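Local coordinates for protein endolysin (Clostridium phage phiCD27, PDB 3QAY) that probably cleaves the cell wall of Clostridium difficile as a zinc-dependent N-acetylmuramoyl-L-alanine amidase, through the catalytic domain of a phage endolysin, at residues Tyr100-Ile112 / Ser136-Phe148. Residues are numbered along the deposited sequence; the frame is centred on the assembly and turned at random.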
ATOM      1  N   TYR A 100      -8.256   6.422  -3.691  1.00 11.08           N
ATOM      2  CA  TYR A 100      -7.658   7.720  -3.986  1.00 11.11           C
ATOM      3  C   TYR A 100      -8.570   8.856  -3.516  1.00 11.55           C
ATOM      4  O   TYR A 100      -9.735   8.630  -3.153  1.00 11.18           O
ATOM      5  CB  TYR A 100      -7.366   7.848  -5.483  1.00 11.19           C
ATOM      6  CG  TYR A 100      -8.618   7.927  -6.321  1.00 12.63           C
ATOM      7  CD1 TYR A 100      -9.210   9.150  -6.605  1.00 13.43           C
ATOM      8  CD2 TYR A 100      -9.223   6.775  -6.816  1.00 12.81           C
ATOM      9  CE1 TYR A 100     -10.367   9.229  -7.365  1.00 14.43           C
ATOM     10  CE2 TYR A 100     -10.379   6.844  -7.584  1.00 14.49           C
ATOM     11  CZ  TYR A 100     -10.942   8.079  -7.855  1.00 15.08           C
ATOM     12  OH  TYR A 100     -12.091   8.159  -8.602  1.00 16.52           O
ATOM     13  N   TYR A 101      -8.020  10.070  -3.538  1.00 11.46           N
ATOM     14  CA  TYR A 101      -8.686  11.258  -2.985  1.00 12.20           C
ATOM     15  C   TYR A 101      -8.967  12.343  -4.015  1.00 13.10           C
ATOM     16  O   TYR A 101      -9.920  13.091  -3.864  1.00 13.96           O
ATOM     17  CB  TYR A 101      -7.830  11.854  -1.862  1.00 11.90           C
ATOM     18  CG  TYR A 101      -8.511  12.962  -1.084  1.00 11.89           C
ATOM     19  CD1 TYR A 101      -9.471  12.669  -0.137  1.00 12.17           C
ATOM     20  CD2 TYR A 101      -8.199  14.296  -1.309  1.00 13.11           C
ATOM     21  CE1 TYR A 101     -10.110  13.665   0.579  1.00 13.46           C
ATOM     22  CE2 TYR A 101      -8.830  15.310  -0.602  1.00 14.47           C
ATOM     23  CZ  TYR A 101      -9.790  14.981   0.347  1.00 14.31           C
ATOM     24  OH  TYR A 101     -10.424  15.957   1.071  1.00 15.50           O
ATOM     25  N   SER A 102      -8.137  12.427  -5.053  1.00 13.54           N
ATOM     26  CA  SER A 102      -8.190  13.529  -6.011  1.00 14.46           C
ATOM     27  C   SER A 102      -8.094  13.029  -7.449  1.00 15.11           C
ATOM     28  O   SER A 102      -7.861  11.845  -7.698  1.00 14.11           O
ATOM     29  CB  SER A 102      -7.023  14.473  -5.747  1.00 14.39           C
ATOM     30  OG  SER A 102      -5.795  13.776  -5.874  1.00 13.08           O
ATOM     31  N   ASN A 103      -8.256  13.947  -8.395  1.00 16.72           N
ATOM     32  CA  ASN A 103      -8.089  13.613  -9.805  1.00 17.71           C
ATOM     33  C   ASN A 103      -6.662  13.155 -10.118  1.00 17.45           C
ATOM     34  O   ASN A 103      -6.461  12.279 -10.960  1.00 17.93           O
ATOM     35  CB  ASN A 103      -8.482  14.794 -10.703  1.00 18.88           C
ATOM     36  CG  ASN A 103      -9.990  15.034 -10.743  1.00 20.30           C
ATOM     37  OD1 ASN A 103     -10.793  14.115 -10.551  1.00 21.56           O
ATOM     38  ND2 ASN A 103     -10.378  16.276 -11.004  1.00 21.94           N
ATOM     39  N   LYS A 104      -5.676  13.744  -9.444  1.00 17.44           N
ATOM     40  CA  LYS A 104      -4.278  13.349  -9.631  1.00 17.33           C
ATOM     41  C   LYS A 104      -4.056  11.941  -9.105  1.00 16.35           C
ATOM     42  O   LYS A 104      -3.422  11.113  -9.762  1.00 16.16           O
ATOM     43  CB  LYS A 104      -3.334  14.330  -8.932  1.00 17.63           C
ATOM     44  CG  LYS A 104      -3.235  15.683  -9.629  1.00 19.74           C
ATOM     45  CD  LYS A 104      -2.298  16.631  -8.896  1.00 21.36           C
ATOM     46  CE  LYS A 104      -2.174  17.962  -9.622  1.00 23.46           C
ATOM     47  NZ  LYS A 104      -3.440  18.754  -9.542  1.00 25.49           N
ATOM     48  N   GLY A 105      -4.591  11.683  -7.918  1.00 15.82           N
ATOM     49  CA  GLY A 105      -4.578  10.358  -7.324  1.00 15.10           C
ATOM     50  C   GLY A 105      -5.267   9.316  -8.183  1.00 14.87           C
ATOM     51  O   GLY A 105      -4.798   8.193  -8.273  1.00 14.25           O
ATOM     52  N   LEU A 106      -6.379   9.691  -8.811  1.00 15.52           N
ATOM     53  CA  LEU A 106      -7.077   8.809  -9.752  1.00 15.85           C
ATOM     54  C   LEU A 106      -6.175   8.332 -10.901  1.00 15.73           C
ATOM     55  O   LEU A 106      -6.247   7.167 -11.292  1.00 15.62           O
ATOM     56  CB  LEU A 106      -8.323   9.501 -10.314  1.00 16.56           C
ATOM     57  CG  LEU A 106      -9.092   8.795 -11.438  1.00 17.51           C
ATOM     58  CD1 LEU A 106      -9.637   7.442 -10.991  1.00 17.01           C
ATOM     59  CD2 LEU A 106     -10.210   9.695 -11.939  1.00 17.82           C
ATOM     60  N   GLU A 107      -5.325   9.213 -11.432  1.00 15.98           N
ATOM     61  CA  GLU A 107      -4.420   8.829 -12.523  1.00 16.03           C
ATOM     62  C   GLU A 107      -3.506   7.689 -12.095  1.00 15.18           C
ATOM     63  O   GLU A 107      -3.415   6.664 -12.778  1.00 15.41           O
ATOM     64  CB  GLU A 107      -3.555  10.004 -12.973  1.00 16.61           C
ATOM     65  CG  GLU A 107      -4.300  11.143 -13.634  1.00 18.50           C
ATOM     66  CD  GLU A 107      -3.344  12.150 -14.245  1.00 20.62           C
ATOM     67  OE1 GLU A 107      -3.105  13.219 -13.633  1.00 20.33           O
ATOM     68  OE2 GLU A 107      -2.805  11.851 -15.332  1.00 23.49           O
ATOM     69  N   TYR A 108      -2.821   7.885 -10.970  1.00 14.06           N
ATOM     70  CA  TYR A 108      -1.994   6.837 -10.366  1.00 13.20           C
ATOM     71  C   TYR A 108      -2.806   5.567 -10.116  1.00 12.44           C
ATOM     72  O   TYR A 108      -2.409   4.475 -10.535  1.00 12.35           O
ATOM     73  CB  TYR A 108      -1.398   7.314  -9.035  1.00 12.72           C
ATOM     74  CG  TYR A 108      -0.316   8.368  -9.149  1.00 13.82           C
ATOM     75  CD1 TYR A 108       0.836   8.142  -9.904  1.00 15.02           C
ATOM     76  CD2 TYR A 108      -0.420   9.578  -8.473  1.00 14.39           C
ATOM     77  CE1 TYR A 108       1.840   9.102  -9.995  1.00 15.19           C
ATOM     78  CE2 TYR A 108       0.577  10.545  -8.562  1.00 14.92           C
ATOM     79  CZ  TYR A 108       1.703  10.301  -9.323  1.00 15.40           C
ATOM     80  OH  TYR A 108       2.691  11.260  -9.413  1.00 16.16           O
ATOM     81  N   ALA A 109      -3.944   5.717  -9.437  1.00 11.91           N
ATOM     82  CA  ALA A 109      -4.770   4.572  -9.031  1.00 11.52           C
ATOM     83  C   ALA A 109      -5.153   3.667 -10.205  1.00 11.58           C
ATOM     84  O   ALA A 109      -5.027   2.440 -10.114  1.00 11.52           O
ATOM     85  CB  ALA A 109      -6.019   5.046  -8.279  1.00 11.34           C
ATOM     86  N   THR A 110      -5.581   4.270 -11.310  1.00 11.99           N
ATOM     87  CA  THR A 110      -6.034   3.522 -12.491  1.00 12.31           C
ATOM     88  C   THR A 110      -4.902   2.713 -13.122  1.00 12.22           C
ATOM     89  O   THR A 110      -5.080   1.551 -13.484  1.00 12.10           O
ATOM     90  CB  THR A 110      -6.639   4.475 -13.546  1.00 13.27           C
ATOM     91  OG1 THR A 110      -7.740   5.193 -12.966  1.00 12.97           O
ATOM     92  CG2 THR A 110      -7.127   3.703 -14.766  1.00 13.80           C
ATOM     93  N   ARG A 111      -3.731   3.328 -13.235  1.00 12.17           N
ATOM     94  CA  ARG A 111      -2.580   2.654 -13.816  1.00 12.26           C
ATOM     95  C   ARG A 111      -2.086   1.512 -12.924  1.00 11.43           C
ATOM     96  O   ARG A 111      -1.786   0.432 -13.421  1.00 11.43           O
ATOM     97  CB  ARG A 111      -1.457   3.652 -14.107  1.00 12.41           C
ATOM     98  CG  ARG A 111      -1.800   4.666 -15.202  1.00 13.58           C
ATOM     99  CD  ARG A 111      -0.551   5.400 -15.696  1.00 14.30           C
ATOM    100  NE  ARG A 111       0.203   6.004 -14.591  1.00 14.86           N
ATOM    101  CZ  ARG A 111       0.141   7.282 -14.214  1.00 16.08           C
ATOM    102  NH1 ARG A 111      -0.640   8.156 -14.850  1.00 17.04           N
ATOM    103  NH2 ARG A 111       0.881   7.698 -13.192  1.00 15.76           N
ATOM    104  N   ILE A 112      -2.020   1.742 -11.615  1.00 11.06           N
ATOM    105  CA  ILE A 112      -1.669   0.676 -10.670  1.00 10.74           C
ATOM    106  C   ILE A 112      -2.648  -0.491 -10.805  1.00 11.18           C
ATOM    107  O   ILE A 112      -2.244  -1.651 -10.912  1.00 11.08           O
ATOM    108  CB  ILE A 112      -1.685   1.168  -9.215  1.00 10.13           C
ATOM    109  CG1 ILE A 112      -0.552   2.163  -8.966  1.00  9.59           C
ATOM    110  CG2 ILE A 112      -1.552  -0.006  -8.259  1.00 10.06           C
ATOM    111  CD1 ILE A 112      -0.722   2.960  -7.710  1.00  9.05           C
ATOM    112  N   SER A 136      -5.928  13.796   5.053  1.00 12.41           N
ATOM    113  CA  SER A 136      -5.069  14.590   5.944  1.00 13.06           C
ATOM    114  C   SER A 136      -3.611  14.599   5.516  1.00 12.53           C
ATOM    115  O   SER A 136      -2.743  15.075   6.256  1.00 12.79           O
ATOM    116  CB  SER A 136      -5.191  14.091   7.388  1.00 13.15           C
ATOM    117  OG  SER A 136      -6.518  14.251   7.846  1.00 14.07           O
ATOM    118  N   SER A 137      -3.343  14.089   4.319  1.00 12.07           N
ATOM    119  CA  SER A 137      -1.998  14.070   3.781  1.00 11.70           C
ATOM    120  C   SER A 137      -1.859  15.205   2.775  1.00 11.95           C
ATOM    121  O   SER A 137      -2.744  15.413   1.936  1.00 11.33           O
ATOM    122  CB  SER A 137      -1.684  12.704   3.148  1.00 10.96           C
ATOM    123  OG  SER A 137      -2.656  12.293   2.191  1.00 11.13           O
ATOM    124  N   LYS A 138      -0.771  15.964   2.872  1.00 12.49           N
ATOM    125  CA  LYS A 138      -0.542  17.061   1.920  1.00 13.43           C
ATOM    126  C   LYS A 138      -0.255  16.548   0.510  1.00 12.84           C
ATOM    127  O   LYS A 138      -0.891  16.991  -0.439  1.00 12.97           O
ATOM    128  CB  LYS A 138       0.575  18.009   2.369  1.00 14.23           C
ATOM    129  CG  LYS A 138       0.520  19.364   1.650  1.00 15.99           C
ATOM    130  CD  LYS A 138       1.610  20.299   2.114  1.00 17.91           C
ATOM    131  CE  LYS A 138       1.253  21.766   1.908  1.00 19.95           C
ATOM    132  NZ  LYS A 138       0.554  22.041   0.624  1.00 19.57           N
ATOM    133  N   PRO A 139       0.695  15.608   0.360  1.00 12.67           N
ATOM    134  CA  PRO A 139       0.915  15.124  -1.006  1.00 12.52           C
ATOM    135  C   PRO A 139      -0.259  14.318  -1.551  1.00 12.07           C
ATOM    136  O   PRO A 139      -1.085  13.810  -0.782  1.00 11.51           O
ATOM    137  CB  PRO A 139       2.143  14.225  -0.869  1.00 12.56           C
ATOM    138  CG  PRO A 139       2.166  13.814   0.555  1.00 12.25           C
ATOM    139  CD  PRO A 139       1.600  14.959   1.327  1.00 12.57           C
ATOM    140  N   THR A 140      -0.338  14.225  -2.875  1.00 12.11           N
ATOM    141  CA  THR A 140      -1.204  13.244  -3.520  1.00 11.64           C
ATOM    142  C   THR A 140      -0.959  11.888  -2.875  1.00 10.97           C
ATOM    143  O   THR A 140       0.195  11.506  -2.643  1.00 10.82           O
ATOM    144  CB  THR A 140      -0.914  13.154  -5.023  1.00 11.80           C
ATOM    145  OG1 THR A 140      -1.069  14.450  -5.606  1.00 11.72           O
ATOM    146  CG2 THR A 140      -1.865  12.175  -5.701  1.00 11.22           C
ATOM    147  N   ALA A 141      -2.038  11.175  -2.555  1.00 10.52           N
ATOM    148  CA  ALA A 141      -1.925   9.884  -1.886  1.00  9.90           C
ATOM    149  C   ALA A 141      -2.802   8.825  -2.536  1.00  9.98           C
ATOM    150  O   ALA A 141      -3.863   9.138  -3.084  1.00 10.49           O
ATOM    151  CB  ALA A 141      -2.276  10.016  -0.422  1.00  9.90           C
ATOM    152  N   VAL A 142      -2.334   7.578  -2.481  1.00  9.38           N
ATOM    153  CA  VAL A 142      -3.149   6.428  -2.842  1.00  9.10           C
ATOM    154  C   VAL A 142      -2.988   5.327  -1.801  1.00  8.74           C
ATOM    155  O   VAL A 142      -1.931   5.171  -1.197  1.00  8.53           O
ATOM    156  CB  VAL A 142      -2.828   5.888  -4.258  1.00  8.96           C
ATOM    157  CG1 VAL A 142      -3.174   6.931  -5.296  1.00  9.16           C
ATOM    158  CG2 VAL A 142      -1.376   5.474  -4.377  1.00  9.68           C
ATOM    159  N   LEU A 143      -4.066   4.591  -1.573  1.00  8.58           N
ATOM    160  CA  LEU A 143      -4.038   3.463  -0.673  1.00  8.46           C
ATOM    161  C   LEU A 143      -4.189   2.230  -1.534  1.00  8.18           C
ATOM    162  O   LEU A 143      -5.210   2.056  -2.202  1.00  8.36           O
ATOM    163  CB  LEU A 143      -5.166   3.579   0.343  1.00  8.56           C
ATOM    164  CG  LEU A 143      -5.223   2.554   1.474  1.00  9.11           C
ATOM    165  CD1 LEU A 143      -6.173   3.029   2.557  1.00  9.67           C
ATOM    166  CD2 LEU A 143      -5.641   1.175   0.971  1.00  8.29           C
ATOM    167  N   ILE A 144      -3.166   1.382  -1.539  1.00  8.06           N
ATOM    168  CA  ILE A 144      -3.181   0.186  -2.375  1.00  8.29           C
ATOM    169  C   ILE A 144      -3.614  -1.034  -1.567  1.00  8.49           C
ATOM    170  O   ILE A 144      -3.001  -1.375  -0.539  1.00  7.70           O
ATOM    171  CB  ILE A 144      -1.811  -0.085  -3.035  1.00  8.39           C
ATOM    172  CG1 ILE A 144      -1.314   1.160  -3.774  1.00  7.84           C
ATOM    173  CG2 ILE A 144      -1.920  -1.261  -4.008  1.00  9.03           C
ATOM    174  CD1 ILE A 144       0.082   1.008  -4.371  1.00  7.26           C
ATOM    175  N   GLU A 145      -4.695  -1.664  -2.030  1.00  8.74           N
ATOM    176  CA  GLU A 145      -5.125  -2.961  -1.535  1.00  9.34           C
ATOM    177  C   GLU A 145      -4.708  -3.984  -2.597  1.00  9.16           C
ATOM    178  O   GLU A 145      -5.475  -4.282  -3.520  1.00  8.89           O
ATOM    179  CB  GLU A 145      -6.646  -2.972  -1.329  1.00 10.22           C
ATOM    180  CG  GLU A 145      -7.154  -1.881  -0.374  1.00 12.19           C
ATOM    181  CD  GLU A 145      -7.563  -2.404   0.997  1.00 15.48           C
ATOM    182  OE1 GLU A 145      -7.642  -3.633   1.185  1.00 17.66           O
ATOM    183  OE2 GLU A 145      -7.829  -1.573   1.887  1.00 18.52           O
ATOM    184  N   SER A 146      -3.491  -4.506  -2.455  1.00  8.88           N
ATOM    185  CA  SER A 146      -2.829  -5.296  -3.513  1.00  9.31           C
ATOM    186  C   SER A 146      -3.573  -6.570  -3.895  1.00  9.72           C
ATOM    187  O   SER A 146      -3.678  -6.901  -5.082  1.00 10.40           O
ATOM    188  CB  SER A 146      -1.400  -5.664  -3.093  1.00  9.13           C
ATOM    189  OG  SER A 146      -0.560  -4.523  -3.039  1.00  9.10           O
ATOM    190  N   PHE A 147      -4.045  -7.292  -2.883  1.00  9.39           N
ATOM    191  CA  PHE A 147      -4.826  -8.518  -3.055  1.00  9.96           C
ATOM    192  C   PHE A 147      -5.475  -8.878  -1.713  1.00 10.06           C
ATOM    193  O   PHE A 147      -5.229  -8.197  -0.715  1.00  9.64           O
ATOM    194  CB  PHE A 147      -3.953  -9.675  -3.567  1.00 10.27           C
ATOM    195  CG  PHE A 147      -2.789 -10.018  -2.668  1.00  9.61           C
ATOM    196  CD1 PHE A 147      -2.949 -10.900  -1.602  1.00 10.39           C
ATOM    197  CD2 PHE A 147      -1.537  -9.465  -2.890  1.00  8.89           C
ATOM    198  CE1 PHE A 147      -1.881 -11.208  -0.769  1.00  9.63           C
ATOM    199  CE2 PHE A 147      -0.467  -9.772  -2.067  1.00  8.35           C
ATOM    200  CZ  PHE A 147      -0.638 -10.641  -1.007  1.00  8.93           C
ATOM    201  N   PHE A 148      -6.297  -9.930  -1.690  1.00 10.54           N
ATOM    202  CA  PHE A 148      -6.994 -10.337  -0.461  1.00 11.03           C
ATOM    203  C   PHE A 148      -6.147 -11.276   0.396  1.00 11.27           C
ATOM    204  O   PHE A 148      -5.713 -12.334  -0.057  1.00 11.77           O
ATOM    205  CB  PHE A 148      -8.351 -10.978  -0.784  1.00 11.85           C
ATOM    206  CG  PHE A 148      -9.437  -9.977  -1.087  1.00 12.08           C
ATOM    207  CD1 PHE A 148     -10.528  -9.828  -0.238  1.00 12.21           C
ATOM    208  CD2 PHE A 148      -9.355  -9.166  -2.210  1.00 12.33           C
ATOM    209  CE1 PHE A 148     -11.531  -8.903  -0.516  1.00 12.37           C
ATOM    210  CE2 PHE A 148     -10.352  -8.229  -2.490  1.00 12.13           C
ATOM    211  CZ  PHE A 148     -11.440  -8.102  -1.642  1.00 12.25           C
TER
HETATM  212  O   HOH W   1      -5.573  10.886  -4.105  1.00  7.66           O
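T140, V142 and I144, every second residue along this part of segment 136-148, meet helix 103-112 where it packs on the mixed sheet of the zinc-amidase α/β fold. The short axes approach to 7.6 Å and are inclined by 41°. Apolar packing carries most of the contact. At G105 the helix has no side chain, and T140 CG2 comes within 3.5 Å of G105 N; the same methyl lies at the edge of the Y108 ring, near its plane. T140 OG1, anti to the carbonyl carbon (chi1 -57°), turns instead to the aliphatic part of K104. V142 CG1 sits 3.6 Å from G105 O and also touches the CB atoms of Y100 and Y108, while its CG2 faces I112. One turn beyond Y108, I112 CD1 meets I144 CD1 at 4.0 Å, the two side chains crossing nearly at a right angle. V98 of the neighbouring strand 96-100 also touches the buried A109, I112 and V142, on the sheet that carries zinc ligand H85. Within 100-112, S102 is the N-cap, its OG accepting a nearly straight bond from G105 N (3.2 Å, 166°). Beside it, a water bridges the segments, accepting from Y101 N and donating to A141 O, 2.6 Å from each.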